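Local atomic coordinates of anaerobically-induced outer membrane porin OprE (Pseudomonas aeruginosa, PDB entry 4FRX), a protein that probably acts as a porin of the OprD family, letting small solutes cross the outer membrane of Pseudomonas aeruginosa through a beta-barrel. Residues S115-Y121 against G146-D152; P126-V131 against K194-A198; F220-H224 against F310-N314. All coordinates share one frame; numbering follows the deposited sequence.

Contact 1. Residues S115-Y121 against G146-D152. With C8E ((hydroxyethyloxy)tri(ethyloxy)octane), chain G.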
loop_
_atom_site.group_PDB
_atom_site.type_symbol
_atom_site.label_atom_id
_atom_site.label_comp_id
_atom_site.label_asym_id
_atom_site.label_seq_id
_atom_site.Cartn_x
_atom_site.Cartn_y
_atom_site.Cartn_z
ATOM N N SER A 115 19.544 -17.701 -12.921
ATOM C CA SER A 115 19.317 -16.801 -14.049
ATOM C C SER A 115 18.617 -15.521 -13.575
ATOM O O SER A 115 19.187 -14.755 -12.799
ATOM C CB SER A 115 18.534 -17.505 -15.165
ATOM O OG SER A 115 18.634 -16.792 -16.387
ATOM N N ASN A 116 17.387 -15.299 -14.033
ATOM C CA ASN A 116 16.609 -14.132 -13.615
ATOM C C ASN A 116 15.374 -14.524 -12.817
ATOM O O ASN A 116 14.341 -13.858 -12.878
ATOM C CB ASN A 116 16.200 -13.289 -14.828
ATOM C CG ASN A 116 17.391 -12.682 -15.534
ATOM O OD1 ASN A 116 18.021 -11.756 -15.024
ATOM N ND2 ASN A 116 17.706 -13.200 -16.710
ATOM N N THR A 117 15.501 -15.617 -12.074
ATOM C CA THR A 117 14.435 -16.135 -11.240
ATOM C C THR A 117 14.919 -16.213 -9.806
ATOM O O THR A 117 15.844 -16.964 -9.499
ATOM C CB THR A 117 14.022 -17.536 -11.689
ATOM O OG1 THR A 117 13.527 -17.474 -13.040
ATOM C CG2 THR A 117 12.945 -18.101 -10.769
ATOM N N GLU A 118 14.296 -15.436 -8.927
ATOM C CA GLU A 118 14.752 -15.342 -7.541
ATOM C C GLU A 118 13.701 -15.850 -6.560
ATOM O O GLU A 118 12.518 -15.541 -6.699
ATOM C CB GLU A 118 15.146 -13.895 -7.221
ATOM C CG GLU A 118 15.746 -13.696 -5.837
ATOM C CD GLU A 118 16.029 -12.229 -5.552
ATOM O OE1 GLU A 118 15.814 -11.400 -6.458
ATOM O OE2 GLU A 118 16.443 -11.900 -4.422
ATOM N N PHE A 119 14.144 -16.651 -5.593
ATOM C CA PHE A 119 13.307 -17.116 -4.491
ATOM C C PHE A 119 13.701 -16.372 -3.229
ATOM O O PHE A 119 14.882 -16.235 -2.940
ATOM C CB PHE A 119 13.502 -18.613 -4.260
ATOM C CG PHE A 119 12.724 -19.156 -3.087
ATOM C CD1 PHE A 119 11.340 -19.048 -3.044
ATOM C CD2 PHE A 119 13.377 -19.763 -2.022
ATOM C CE1 PHE A 119 10.616 -19.546 -1.961
ATOM C CE2 PHE A 119 12.663 -20.258 -0.939
ATOM C CZ PHE A 119 11.279 -20.150 -0.909
ATOM N N ARG A 120 12.719 -15.878 -2.486
ATOM C CA ARG A 120 12.996 -15.135 -1.260
ATOM C C ARG A 120 12.194 -15.730 -0.132
ATOM O O ARG A 120 11.006 -15.995 -0.283
ATOM C CB ARG A 120 12.635 -13.654 -1.416
ATOM C CG ARG A 120 13.586 -12.900 -2.287
ATOM C CD ARG A 120 13.096 -11.503 -2.610
ATOM N NE ARG A 120 13.366 -10.551 -1.540
ATOM C CZ ARG A 120 14.579 -10.088 -1.264
ATOM N NH1 ARG A 120 15.620 -10.512 -1.972
ATOM N NH2 ARG A 120 14.758 -9.214 -0.281
ATOM N N TYR A 121 12.842 -15.914 1.007
ATOM C CA TYR A 121 12.228 -16.601 2.124
ATOM C C TYR A 121 12.508 -15.854 3.438
ATOM O O TYR A 121 13.643 -15.768 3.866
ATOM C CB TYR A 121 12.800 -18.022 2.176
ATOM C CG TYR A 121 12.110 -18.959 3.126
ATOM C CD1 TYR A 121 10.893 -19.536 2.797
ATOM C CD2 TYR A 121 12.692 -19.298 4.338
ATOM C CE1 TYR A 121 10.265 -20.416 3.655
ATOM C CE2 TYR A 121 12.071 -20.175 5.208
ATOM C CZ TYR A 121 10.856 -20.733 4.861
ATOM O OH TYR A 121 10.230 -21.609 5.721
ATOM N N GLY A 146 7.179 -16.658 1.651
ATOM C CA GLY A 146 8.081 -17.171 0.631
ATOM C C GLY A 146 7.579 -16.664 -0.707
ATOM O O GLY A 146 6.375 -16.560 -0.900
ATOM N N GLN A 147 8.487 -16.365 -1.633
ATOM C CA GLN A 147 8.102 -15.765 -2.914
ATOM C C GLN A 147 9.098 -16.074 -4.031
ATOM O O GLN A 147 10.307 -16.022 -3.821
ATOM C CB GLN A 147 7.986 -14.240 -2.740
ATOM C CG GLN A 147 7.661 -13.487 -3.998
ATOM C CD GLN A 147 7.674 -11.982 -3.791
ATOM O OE1 GLN A 147 6.647 -11.385 -3.483
ATOM N NE2 GLN A 147 8.828 -11.360 -4.007
ATOM N N VAL A 148 8.590 -16.381 -5.221
ATOM C CA VAL A 148 9.439 -16.490 -6.403
ATOM C C VAL A 148 9.056 -15.423 -7.429
ATOM O O VAL A 148 7.884 -15.180 -7.674
ATOM C CB VAL A 148 9.377 -17.901 -7.044
ATOM C CG1 VAL A 148 7.966 -18.246 -7.465
ATOM C CG2 VAL A 148 10.318 -17.991 -8.236
ATOM N N THR A 149 10.052 -14.761 -8.003
ATOM C CA THR A 149 9.804 -13.790 -9.061
ATOM C C THR A 149 10.694 -14.155 -10.226
ATOM O O THR A 149 11.775 -14.700 -10.029
ATOM C CB THR A 149 10.159 -12.355 -8.618
ATOM O OG1 THR A 149 11.563 -12.278 -8.353
ATOM C CG2 THR A 149 9.403 -11.984 -7.346
ATOM N N SER A 150 10.258 -13.850 -11.441
ATOM C CA SER A 150 11.058 -14.202 -12.606
ATOM C C SER A 150 10.878 -13.232 -13.771
ATOM O O SER A 150 9.767 -12.815 -14.067
ATOM C CB SER A 150 10.708 -15.627 -13.052
ATOM O OG SER A 150 11.414 -15.991 -14.228
ATOM N N THR A 151 11.978 -12.874 -14.428
ATOM C CA THR A 151 11.904 -12.117 -15.672
ATOM C C THR A 151 12.500 -12.914 -16.836
ATOM O O THR A 151 12.717 -12.381 -17.918
ATOM C CB THR A 151 12.565 -10.720 -15.557
ATOM O OG1 THR A 151 13.929 -10.850 -15.130
ATOM C CG2 THR A 151 11.811 -9.861 -14.552
ATOM N N ASP A 152 12.723 -14.204 -16.604
ATOM C CA ASP A 152 13.278 -15.111 -17.612
ATOM C C ASP A 152 12.328 -15.396 -18.780
ATOM O O ASP A 152 12.781 -15.739 -19.872
ATOM C CB ASP A 152 13.735 -16.429 -16.969
ATOM C CG ASP A 152 15.122 -16.325 -16.338
ATOM O OD1 ASP A 152 16.070 -15.895 -17.037
ATOM O OD2 ASP A 152 15.263 -16.667 -15.140
HETATM C C1 C8E G . 30.642 -16.422 0.045
HETATM C C2 C8E G . 30.321 -17.089 1.377
HETATM C C3 C8E G . 29.035 -16.537 1.981
HETATM C C4 C8E G . 28.324 -17.610 2.797
HETATM C C6 C8E G . 24.821 -17.272 2.633
HETATM C C7 C8E G . 23.696 -18.035 1.946
HETATM C C8 C8E G . 22.319 -17.614 2.448
HETATM O O9 C8E G . 21.729 -18.665 3.183
HETATM C C10 C8E G . 20.451 -18.310 3.651
HETATM C C11 C8E G . 20.227 -18.872 5.048
HETATM O O12 C8E G . 20.953 -18.079 5.960
HETATM C C13 C8E G . 20.271 -16.903 6.355
HETATM C C14 C8E G . 18.884 -17.228 6.904
HETATM O O15 C8E G . 18.098 -16.056 6.866
HETATM C C16 C8E G . 16.921 -16.167 7.627
HETATM C C17 C8E G . 15.769 -16.550 6.706
HETATM O O18 C8E G . 14.608 -16.745 7.477
HETATM C C19 C8E G . 14.129 -18.065 7.367
HETATM O O HOH W 1 11.172 -13.149 -4.978
HETATM O O HOH W 2 12.712 -11.292 -6.177
#
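Residues T117-Y121 and G146-S150 pair as antiparallel strands, their axes 4.6 Å apart at the closest and their directions 166° apart, with E118-T149 and R120-Q147 as hydrogen-bonded pairs and T117-S150, F119-V148 and Y121-G146 as non-hydrogen-bonded ones. A further backbone bond runs from T151 N to N116 O. Past the last pair, the carboxylate of D152 gathers four donors from S115-T117. Its OD1 takes S115 OG at 2.8 Å and N116 ND2 at 3.2 Å, which approach from opposite faces of the carboxylate plane; its OD2 takes N116 N on the syn side and T117 OG1 on the anti side, the latter at 2.8 Å. A short acid suits this place, since two oxygens with several lone pairs can serve a run of small polar residues. S150 OG donates to T117 OG1 and also accepts from D152 N, which makes an ST turn.

The strands are neighbours in the wall of the outer-membrane barrel, and their side chains alternate accordingly. F119, Y121 and V148 share one face with T117 and S150, and a detergent molecule lies by Y121, its C19 3.6 Å from CD2, consistent with this part of the face, with its aromatic and apolar groups, being turned to the membrane. The ring of F119 leans across toward the other strand, presenting its edge to V148 N. G146, which has no side chain, lies alongside both rings, its CA 4.3 Å from F119 CE1 and from Y121 CD1.

E118, R120, Q147 and T149 take the other face. R120, bent at chi3 (81°), brings NH1 2.9 Å from E118 OE2 in a salt bridge, while NH2 pairs with D63. Water 1 joins E118 O to Q147 NE2; Q147 OE1 is bonded to Y197, and T149 OG1 holds water 2 at 2.7 Å.

Contact 2. Residues P126-V131 against K194-A198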
loop_
_atom_site.group_PDB
_atom_site.type_symbol
_atom_site.label_atom_id
_atom_site.label_comp_id
_atom_site.label_asym_id
_atom_site.label_seq_id
_atom_site.Cartn_x
_atom_site.Cartn_y
_atom_site.Cartn_z
ATOM N N PRO A 126 5.984 -6.732 -0.681
ATOM C CA PRO A 126 5.464 -6.708 -2.052
ATOM C C PRO A 126 4.781 -5.376 -2.394
ATOM O O PRO A 126 4.264 -4.711 -1.512
ATOM C CB PRO A 126 4.435 -7.849 -2.063
ATOM C CG PRO A 126 4.754 -8.692 -0.832
ATOM C CD PRO A 126 5.307 -7.726 0.168
ATOM N N LYS A 127 4.803 -4.996 -3.667
ATOM C CA LYS A 127 4.037 -3.850 -4.138
ATOM C C LYS A 127 3.221 -4.267 -5.366
ATOM O O LYS A 127 3.548 -3.893 -6.488
ATOM C CB LYS A 127 4.970 -2.680 -4.474
ATOM C CG LYS A 127 5.818 -2.199 -3.301
ATOM C CD LYS A 127 6.632 -0.966 -3.662
ATOM C CE LYS A 127 5.732 0.183 -4.092
ATOM N NZ LYS A 127 4.936 0.739 -2.961
ATOM N N LEU A 128 2.153 -5.032 -5.135
ATOM C CA LEU A 128 1.413 -5.705 -6.204
ATOM C C LEU A 128 -0.045 -5.345 -6.103
ATOM O O LEU A 128 -0.498 -4.898 -5.054
ATOM C CB LEU A 128 1.521 -7.231 -6.040
ATOM C CG LEU A 128 2.919 -7.835 -6.046
ATOM C CD1 LEU A 128 2.824 -9.342 -5.851
ATOM C CD2 LEU A 128 3.658 -7.491 -7.324
ATOM N N PRO A 129 -0.802 -5.562 -7.183
ATOM C CA PRO A 129 -2.223 -5.196 -7.095
ATOM C C PRO A 129 -3.032 -5.952 -6.040
ATOM O O PRO A 129 -4.046 -5.431 -5.606
ATOM C CB PRO A 129 -2.741 -5.500 -8.496
ATOM C CG PRO A 129 -1.533 -5.232 -9.378
ATOM C CD PRO A 129 -0.360 -5.755 -8.585
ATOM N N VAL A 130 -2.591 -7.135 -5.620
ATOM C CA VAL A 130 -3.346 -7.904 -4.644
ATOM C C VAL A 130 -2.688 -7.853 -3.259
ATOM O O VAL A 130 -3.225 -8.390 -2.303
ATOM C CB VAL A 130 -3.500 -9.368 -5.095
ATOM C CG1 VAL A 130 -4.466 -9.447 -6.275
ATOM C CG2 VAL A 130 -2.149 -9.928 -5.499
ATOM N N VAL A 131 -1.537 -7.192 -3.166
ATOM C CA VAL A 131 -0.880 -6.968 -1.875
ATOM C C VAL A 131 0.253 -5.948 -1.986
ATOM O O VAL A 131 1.213 -6.124 -2.740
ATOM C CB VAL A 131 -0.358 -8.291 -1.222
ATOM C CG1 VAL A 131 0.523 -9.090 -2.191
ATOM C CG2 VAL A 131 0.373 -8.000 0.120
ATOM N N LYS A 194 -2.505 -17.934 6.105
ATOM C CA LYS A 194 -2.181 -18.304 4.733
ATOM C C LYS A 194 -2.753 -17.334 3.696
ATOM O O LYS A 194 -3.966 -17.233 3.530
ATOM C CB LYS A 194 -2.651 -19.730 4.418
ATOM C CG LYS A 194 -1.944 -20.806 5.223
ATOM C CD LYS A 194 -2.562 -22.180 4.988
ATOM N N PHE A 195 -1.867 -16.636 2.993
ATOM C CA PHE A 195 -2.262 -15.796 1.861
ATOM C C PHE A 195 -1.428 -16.192 0.651
ATOM O O PHE A 195 -0.203 -16.089 0.678
ATOM C CB PHE A 195 -2.078 -14.301 2.173
ATOM C CG PHE A 195 -2.367 -13.392 0.995
ATOM C CD1 PHE A 195 -3.673 -13.051 0.661
ATOM C CD2 PHE A 195 -1.329 -12.879 0.221
ATOM C CE1 PHE A 195 -3.945 -12.222 -0.447
ATOM C CE2 PHE A 195 -1.589 -12.045 -0.866
ATOM C CZ PHE A 195 -2.908 -11.720 -1.198
ATOM N N TYR A 196 -2.097 -16.642 -0.409
ATOM C CA TYR A 196 -1.425 -17.049 -1.639
ATOM C C TYR A 196 -1.654 -16.019 -2.706
ATOM O O TYR A 196 -2.749 -15.469 -2.806
ATOM C CB TYR A 196 -2.022 -18.363 -2.144
ATOM C CG TYR A 196 -2.059 -19.442 -1.109
ATOM C CD1 TYR A 196 -0.911 -20.130 -0.764
ATOM C CD2 TYR A 196 -3.251 -19.783 -0.473
ATOM C CE1 TYR A 196 -0.941 -21.134 0.187
ATOM C CE2 TYR A 196 -3.288 -20.774 0.481
ATOM C CZ TYR A 196 -2.135 -21.451 0.806
ATOM O OH TYR A 196 -2.179 -22.443 1.756
ATOM N N TYR A 197 -0.630 -15.767 -3.521
ATOM C CA TYR A 197 -0.749 -14.791 -4.579
ATOM C C TYR A 197 0.108 -15.187 -5.771
ATOM O O TYR A 197 1.094 -15.895 -5.627
ATOM C CB TYR A 197 -0.404 -13.380 -4.091
ATOM C CG TYR A 197 1.027 -13.201 -3.585
ATOM C CD1 TYR A 197 1.384 -13.613 -2.300
ATOM C CD2 TYR A 197 2.003 -12.610 -4.383
ATOM C CE1 TYR A 197 2.670 -13.433 -1.817
ATOM C CE2 TYR A 197 3.309 -12.430 -3.915
ATOM C CZ TYR A 197 3.636 -12.851 -2.633
ATOM O OH TYR A 197 4.914 -12.679 -2.152
ATOM N N ALA A 198 -0.298 -14.730 -6.943
ATOM C CA ALA A 198 0.402 -15.019 -8.180
ATOM C C ALA A 198 -0.068 -14.039 -9.222
ATOM O O ALA A 198 -1.217 -13.623 -9.214
ATOM C CB ALA A 198 0.121 -16.455 -8.645
#
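V131 pushes its CG1 methyl into the hollow between two aromatic side chains, F195 and Y197, and this knob is the middle of the contact. CG1 stands over one face of the Y197 ring, 4.4 Å from CG, and meets the F195 ring at CE2, 3.9 Å away. With chi1 at 53°, CG1 sits between the backbone N and carbonyl carbon of V131, the branch that is turned to both rings. V131 and F195 run antiparallel, side by side, so the valine meets the ring with its flank.

Round the same tyrosine the remaining bumps are spread from root to hydroxyl. V130 CG2 rests against the base of the side chain, 4.1 Å from Y197 CB. L128 sends CD1 to the middle of the ring's length, 3.7 Å from Y197 CD2 and equally near CE2, the two side chains crossing at about a right angle. At the far end P126 CG is 4.2 Å from Y197 OH, a hydroxyl whose polar needs are met by Q147. Beta-branched valines and a leucine suit such a surface because their stubby methyl groups fit the relief of a ring, while an aromatic long enough to touch four residues suits the other side. The carbonyl of V130 also approaches F195, with O 3.5 Å from CZ.

The bumps owe their order to a type I beta turn from L128 to V131, at whose base L128 N donates to V131 O at 2.8 Å; it sets three of the apolar side chains on one front. F195 and Y197 alternate with Y196, whose side chain takes the other face of strand 195-203. The result is a loop folded inward against the barrel wall, consistent with the channel-narrowing loops of OprD-family porins.

Contact 3. Residues F220-H224 against F310-N314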
loop_
_atom_site.group_PDB
_atom_site.type_symbol
_atom_site.label_atom_id
_atom_site.label_comp_id
_atom_site.label_asym_id
_atom_site.label_seq_id
_atom_site.Cartn_x
_atom_site.Cartn_y
_atom_site.Cartn_z
ATOM N N PHE A 220 -11.083 -16.401 3.986
ATOM C CA PHE A 220 -11.667 -15.079 3.822
ATOM C C PHE A 220 -12.063 -14.790 2.380
ATOM O O PHE A 220 -13.244 -14.586 2.104
ATOM C CB PHE A 220 -10.742 -13.978 4.347
ATOM C CG PHE A 220 -10.750 -13.848 5.852
ATOM C CD1 PHE A 220 -11.759 -13.139 6.491
ATOM C CD2 PHE A 220 -9.759 -14.448 6.616
ATOM C CE1 PHE A 220 -11.779 -13.016 7.889
ATOM C CE2 PHE A 220 -9.763 -14.342 8.001
ATOM C CZ PHE A 220 -10.767 -13.607 8.642
ATOM N N TYR A 221 -11.097 -14.767 1.459
ATOM C CA TYR A 221 -11.451 -14.359 0.114
ATOM C C TYR A 221 -10.525 -14.854 -0.977
ATOM O O TYR A 221 -9.381 -15.192 -0.720
ATOM C CB TYR A 221 -11.582 -12.822 0.034
ATOM C CG TYR A 221 -10.276 -12.043 0.119
ATOM C CD1 TYR A 221 -9.497 -11.828 -1.017
ATOM C CD2 TYR A 221 -9.841 -11.486 1.329
ATOM C CE1 TYR A 221 -8.300 -11.105 -0.947
ATOM C CE2 TYR A 221 -8.640 -10.762 1.400
ATOM C CZ TYR A 221 -7.881 -10.572 0.262
ATOM O OH TYR A 221 -6.695 -9.850 0.328
ATOM N N LYS A 222 -11.062 -14.899 -2.191
ATOM C CA LYS A 222 -10.255 -15.010 -3.397
ATOM C C LYS A 222 -10.506 -13.774 -4.245
ATOM O O LYS A 222 -11.627 -13.277 -4.327
ATOM C CB LYS A 222 -10.594 -16.284 -4.166
ATOM C CG LYS A 222 -12.067 -16.511 -4.349
ATOM N N GLN A 223 -9.453 -13.269 -4.871
ATOM C CA GLN A 223 -9.540 -12.015 -5.575
ATOM C C GLN A 223 -8.771 -12.109 -6.869
ATOM O O GLN A 223 -7.620 -12.526 -6.863
ATOM C CB GLN A 223 -8.963 -10.919 -4.698
ATOM C CG GLN A 223 -8.903 -9.553 -5.344
ATOM C CD GLN A 223 -8.521 -8.512 -4.328
ATOM O OE1 GLN A 223 -7.341 -8.240 -4.107
ATOM N NE2 GLN A 223 -9.517 -7.947 -3.677
ATOM N N HIS A 224 -9.435 -11.775 -7.971
ATOM C CA HIS A 224 -8.789 -11.665 -9.275
ATOM C C HIS A 224 -8.721 -10.205 -9.696
ATOM O O HIS A 224 -9.636 -9.434 -9.415
ATOM C CB HIS A 224 -9.580 -12.434 -10.325
ATOM C CG HIS A 224 -9.709 -13.891 -10.032
ATOM N ND1 HIS A 224 -8.847 -14.829 -10.554
ATOM C CD2 HIS A 224 -10.606 -14.578 -9.283
ATOM C CE1 HIS A 224 -9.201 -16.031 -10.132
ATOM N NE2 HIS A 224 -10.266 -15.908 -9.363
ATOM N N PHE A 310 -14.507 -3.476 -0.491
ATOM C CA PHE A 310 -13.399 -4.047 -1.225
ATOM C C PHE A 310 -12.414 -4.661 -0.231
ATOM O O PHE A 310 -11.963 -3.968 0.673
ATOM C CB PHE A 310 -12.689 -2.948 -1.988
ATOM C CG PHE A 310 -11.450 -3.423 -2.685
ATOM C CD1 PHE A 310 -11.540 -4.188 -3.839
ATOM C CD2 PHE A 310 -10.192 -3.093 -2.190
ATOM C CE1 PHE A 310 -10.398 -4.620 -4.499
ATOM C CE2 PHE A 310 -9.048 -3.514 -2.834
ATOM C CZ PHE A 310 -9.151 -4.284 -4.000
ATOM N N PRO A 311 -12.081 -5.960 -0.382
ATOM C CA PRO A 311 -11.184 -6.603 0.591
ATOM C C PRO A 311 -9.690 -6.466 0.262
ATOM O O PRO A 311 -9.272 -6.541 -0.900
ATOM C CB PRO A 311 -11.604 -8.078 0.518
ATOM C CG PRO A 311 -11.939 -8.263 -0.947
ATOM C CD PRO A 311 -12.606 -6.929 -1.361
ATOM N N PHE A 312 -8.890 -6.278 1.309
ATOM C CA PHE A 312 -7.436 -6.172 1.214
ATOM C C PHE A 312 -6.843 -6.450 2.604
ATOM O O PHE A 312 -7.522 -6.261 3.629
ATOM C CB PHE A 312 -7.003 -4.789 0.709
ATOM C CG PHE A 312 -7.563 -3.646 1.508
ATOM C CD1 PHE A 312 -8.861 -3.195 1.287
ATOM C CD2 PHE A 312 -6.798 -3.021 2.480
ATOM C CE1 PHE A 312 -9.389 -2.139 2.026
ATOM C CE2 PHE A 312 -7.317 -1.957 3.225
ATOM C CZ PHE A 312 -8.610 -1.512 2.988
ATOM N N LEU A 313 -5.584 -6.877 2.635
ATOM C CA LEU A 313 -4.934 -7.262 3.892
ATOM C C LEU A 313 -4.835 -6.059 4.828
ATOM O O LEU A 313 -4.321 -5.019 4.450
ATOM C CB LEU A 313 -3.546 -7.829 3.622
ATOM C CG LEU A 313 -3.503 -9.075 2.737
ATOM C CD1 LEU A 313 -2.085 -9.616 2.649
ATOM C CD2 LEU A 313 -4.498 -10.156 3.216
ATOM N N ASN A 314 -5.329 -6.217 6.049
ATOM C CA ASN A 314 -5.525 -5.071 6.939
ATOM C C ASN A 314 -5.665 -5.553 8.369
ATOM O O ASN A 314 -6.733 -6.035 8.756
ATOM C CB ASN A 314 -6.812 -4.342 6.513
ATOM C CG ASN A 314 -7.029 -3.031 7.245
ATOM O OD1 ASN A 314 -6.235 -2.640 8.098
ATOM N ND2 ASN A 314 -8.114 -2.336 6.898
HETATM O O HOH W 3 -6.810 -6.456 -2.249
#
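The Y221 ring carries P311 on one face: CB of the proline stands 4.1 Å from the ring centroid and 17° off the normal, a CH-pi contact displaced toward the CD2 side of the ring. Proline is apt here, because its ring carbons present polarised C-H bonds to an aromatic face with little freedom to move away. The second pair of flat groups is the amide of Q223 and the ring of F310, whose planes are only 11° apart although the side chains cross at about a right angle; NE2 lies 3.5 Å from F310 CE1, oblique to the ring. F310 itself packs edge-to-face with F246. Beyond the Y221 face, its hydroxyl end meets L313, whose CD2 lies 3.6 Å from OH, and the backbone of F312 at CA.

Strand 221-234 belongs to the barrel wall, and Y221 and Q223, two residues apart, both turn toward the loop of 310-314, while K222 between them points away. That loop has no regular structure and joins strands 295-305 and 340-349; its lying against the inner side of the wall is consistent with the infolded loops of the OprD family.

The polar tie between the two is made by Q223. Its chain is extended, with CG anti to the backbone N (chi1 176°), and it carries the amide across to the P311 carbonyl, a buried acceptor that takes two hydrogens. NE2 donates to P311 O at 3.1 Å, somewhat tilted from the amide plane, and is also bonded to S248 of the adjoining strand. Water 3 closes a second path, donating to Q223 OE1 at 2.6 Å and to P311 O at 2.8 Å, so that OE1 as well as NE2 holds the amide's rotation.

In the fold
From the N terminus, the chain forms 115-121, makes its inward excursion through 126-131 and returns along 146-152, closing contact 1 between neighbouring wall strands. Contact 2 crosses it: 126-131 lies within the loop that contact 1 closes, while its partner 194-198 comes later. Q147 OE1 and Y197 OH, 2.5 Å apart and probably hydrogen-bonded, join the two contacts. Contact 3 opens only after contact 2 has closed and spans a longer stretch, bringing the loop of 310-314 to strand 221-234. It meets contact 2 where L313 packs on V131 and F195, so two loops distant in sequence pack together against one side of the barrel interior.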